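Local coordinates for protein DesE (Streptomyces coelicolor, PDB 6ENK) that probably serves as the solute-binding receptor that captures ferric siderophores for iron uptake, and binds desferrioxamine B, at residues A[45-50]-A[64-69]. Numbering follows the deposited sequence.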
ATOM      1  N   PRO A  45       8.717 -11.157  20.424  1.00 23.84           N
ATOM      2  CA  PRO A  45       8.127  -9.931  20.990  1.00 22.99           C
ATOM      3  C   PRO A  45       6.620 -10.032  21.167  1.00 23.34           C
ATOM      4  O   PRO A  45       5.919 -10.431  20.240  1.00 23.04           O
ATOM      5  CB  PRO A  45       8.493  -8.836  19.970  1.00 23.30           C
ATOM      6  CG  PRO A  45       8.991  -9.525  18.759  1.00 23.03           C
ATOM      7  CD  PRO A  45       9.509 -10.860  19.207  1.00 23.68           C
ATOM      8  N   ALA A  46       6.164  -9.733  22.383  1.00 23.76           N
ATOM      9  CA  ALA A  46       4.755  -9.650  22.717  1.00 24.08           C
ATOM     10  C   ALA A  46       4.231  -8.243  22.470  1.00 22.76           C
ATOM     11  O   ALA A  46       3.062  -8.091  22.154  1.00 22.98           O
ATOM     12  CB  ALA A  46       4.527 -10.046  24.170  1.00 25.42           C
ATOM     13  N   ASN A  47       5.092  -7.225  22.618  1.00 19.44           N
ATOM     14  CA  ASN A  47       4.680  -5.828  22.504  1.00 18.37           C
ATOM     15  C   ASN A  47       5.179  -5.260  21.179  1.00 16.41           C
ATOM     16  O   ASN A  47       6.143  -4.507  21.129  1.00 16.12           O
ATOM     17  CB  ASN A  47       5.199  -5.002  23.676  1.00 18.69           C
ATOM     18  CG  ASN A  47       4.693  -5.503  25.013  1.00 19.34           C
ATOM     19  OD1 ASN A  47       3.717  -6.242  25.081  1.00 19.89           O
ATOM     20  ND2 ASN A  47       5.318  -5.041  26.086  1.00 18.96           N
ATOM     21  N   ILE A  48       4.499  -5.653  20.116  1.00 15.16           N
ATOM     22  CA  ILE A  48       4.789  -5.189  18.773  1.00 15.17           C
ATOM     23  C   ILE A  48       4.040  -3.879  18.507  1.00 14.63           C
ATOM     24  O   ILE A  48       2.843  -3.761  18.811  1.00 14.84           O
ATOM     25  CB  ILE A  48       4.346  -6.235  17.730  1.00 15.57           C
ATOM     26  CG1 ILE A  48       5.061  -7.586  17.969  1.00 16.18           C
ATOM     27  CG2 ILE A  48       4.620  -5.730  16.316  1.00 14.88           C
ATOM     28  CD1 ILE A  48       4.527  -8.740  17.122  1.00 16.13           C
ATOM     29  N   VAL A  49       4.747  -2.902  17.950  1.00 14.62           N
ATOM     30  CA  VAL A  49       4.147  -1.662  17.457  1.00 13.81           C
ATOM     31  C   VAL A  49       4.415  -1.615  15.965  1.00 14.36           C
ATOM     32  O   VAL A  49       5.541  -1.882  15.534  1.00 14.48           O
ATOM     33  CB  VAL A  49       4.717  -0.428  18.182  1.00 13.81           C
ATOM     34  CG1 VAL A  49       4.290   0.865  17.508  1.00 13.85           C
ATOM     35  CG2 VAL A  49       4.275  -0.454  19.641  1.00 13.50           C
ATOM     36  N   ALA A  50       3.390  -1.302  15.167  1.00 13.97           N
ATOM     37  CA  ALA A  50       3.540  -1.346  13.715  1.00 13.95           C
ATOM     38  C   ALA A  50       2.806  -0.236  12.992  1.00 13.88           C
ATOM     39  O   ALA A  50       1.749   0.218  13.435  1.00 14.25           O
ATOM     40  CB  ALA A  50       3.077  -2.677  13.181  1.00 14.36           C
ATOM     41  N   GLU A  64      -0.973 -10.581  16.472  1.00 22.20           N
ATOM     42  CA  GLU A  64      -1.536  -9.394  17.111  1.00 24.41           C
ATOM     43  C   GLU A  64      -0.420  -8.389  17.379  1.00 21.94           C
ATOM     44  O   GLU A  64       0.729  -8.760  17.684  1.00 19.72           O
ATOM     45  CB  GLU A  64      -2.219  -9.777  18.442  1.00 29.39           C
ATOM     46  CG  GLU A  64      -3.020  -8.669  19.128  1.00 33.32           C
ATOM     47  CD  GLU A  64      -3.075  -8.765  20.663  1.00 38.03           C
ATOM     48  OE1 GLU A  64      -2.135  -9.275  21.327  1.00 43.32           O
ATOM     49  OE2 GLU A  64      -4.082  -8.293  21.224  1.00 41.83           O
ATOM     50  N   VAL A  65      -0.775  -7.115  17.241  1.00 20.75           N
ATOM     51  CA  VAL A  65       0.108  -6.005  17.520  1.00 22.00           C
ATOM     52  C   VAL A  65      -0.530  -5.220  18.682  1.00 22.32           C
ATOM     53  O   VAL A  65      -1.752  -5.245  18.857  1.00 22.71           O
ATOM     54  CB  VAL A  65       0.279  -5.185  16.215  1.00 23.95           C
ATOM     55  CG1 VAL A  65       0.997  -3.896  16.433  1.00 27.05           C
ATOM     56  CG2 VAL A  65       1.043  -5.990  15.177  1.00 22.14           C
ATOM     57  N   LYS A  66       0.289  -4.551  19.484  1.00 20.61           N
ATOM     58  CA  LYS A  66      -0.206  -3.786  20.633  1.00 21.66           C
ATOM     59  C   LYS A  66      -0.517  -2.341  20.274  1.00 20.42           C
ATOM     60  O   LYS A  66      -1.495  -1.780  20.776  1.00 19.49           O
ATOM     61  CB  LYS A  66       0.770  -3.829  21.814  1.00 24.15           C
ATOM     62  CG  LYS A  66       0.953  -5.206  22.458  1.00 28.42           C
ATOM     63  CD  LYS A  66      -0.329  -5.843  22.994  1.00 31.09           C
ATOM     64  CE  LYS A  66      -0.088  -7.253  23.523  1.00 33.56           C
ATOM     65  NZ  LYS A  66       0.948  -7.294  24.590  1.00 35.86           N
ATOM     66  N   GLY A  67       0.314  -1.742  19.425  1.00 17.88           N
ATOM     67  CA  GLY A  67       0.116  -0.365  19.010  1.00 17.62           C
ATOM     68  C   GLY A  67       0.281  -0.198  17.513  1.00 16.26           C
ATOM     69  O   GLY A  67       1.031  -0.960  16.853  1.00 15.26           O
ATOM     70  N   VAL A  68      -0.420   0.793  16.987  1.00 14.76           N
ATOM     71  CA  VAL A  68      -0.313   1.137  15.576  1.00 14.87           C
ATOM     72  C   VAL A  68      -0.102   2.628  15.403  1.00 14.06           C
ATOM     73  O   VAL A  68      -0.453   3.423  16.281  1.00 13.81           O
ATOM     74  CB  VAL A  68      -1.536   0.676  14.744  1.00 14.55           C
ATOM     75  CG1 VAL A  68      -1.679  -0.835  14.838  1.00 15.96           C
ATOM     76  CG2 VAL A  68      -2.824   1.364  15.204  1.00 15.16           C
ATOM     77  N   PHE A  69       0.482   2.983  14.266  1.00 13.31           N
ATOM     78  CA  PHE A  69       0.583   4.363  13.843  1.00 13.35           C
ATOM     79  C   PHE A  69       0.366   4.460  12.341  1.00 13.84           C
ATOM     80  O   PHE A  69       0.926   3.652  11.564  1.00 14.29           O
ATOM     81  CB  PHE A  69       1.932   4.964  14.272  1.00 12.97           C
ATOM     82  CG  PHE A  69       3.135   4.247  13.735  1.00 12.77           C
ATOM     83  CD1 PHE A  69       3.647   3.133  14.386  1.00 12.93           C
ATOM     84  CD2 PHE A  69       3.810   4.727  12.609  1.00 12.15           C
ATOM     85  CE1 PHE A  69       4.780   2.487  13.890  1.00 12.89           C
ATOM     86  CE2 PHE A  69       4.931   4.081  12.123  1.00 12.79           C
ATOM     87  CZ  PHE A  69       5.423   2.967  12.768  1.00 12.62           C
TER
HETATM   88  O   HOH W   1       2.057  -7.342  19.960  1.00 31.20           O
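Strands 48-51 and 67-69, joined through helix 52-59, form a beta-alpha-beta unit, and Val49 and Ala50 pair in parallel with Gly67 and Val68. The short segment axes approach to 4.7 Å, and their N-to-C directions differ by 16°, close to parallel. Ala50 is gripped through both backbone polar atoms: its N donates to Gly67 O at 2.9 Å, and its O accepts from Phe69 N. At the N-terminal end of the paired strands, Ile48 O takes two N-H groups, Lys66 N at 2.8 Å and Gly67 N at 3.3 Å, both in its carbonyl plane. Lys66 runs back past Ala46 O, bent at chi2 (-58°) and chi4, to bring NZ to Asn47 OD1 at 3.0 Å, tilted 15° from the amide carbonyl plane; a weak bond to Ala46 O accompanies it. Asn47 ND2 meanwhile binds Ala110 O. A water accepts from Ile48 N and donates to Glu64 O. Among apolar groups, Ile48 CG2 meets Val65 CG2 at 3.8 Å, the side chains crossing nearly perpendicularly, while Val49 CG1 lies at the Phe69 ring edge, 3.9 Å from CD1. Ala50, Val65 and Val68 pack against helix 52-59; within the five-stranded parallel sheet, strand 113-118 flanks 48-51 and strand 92-95 flanks 67-69.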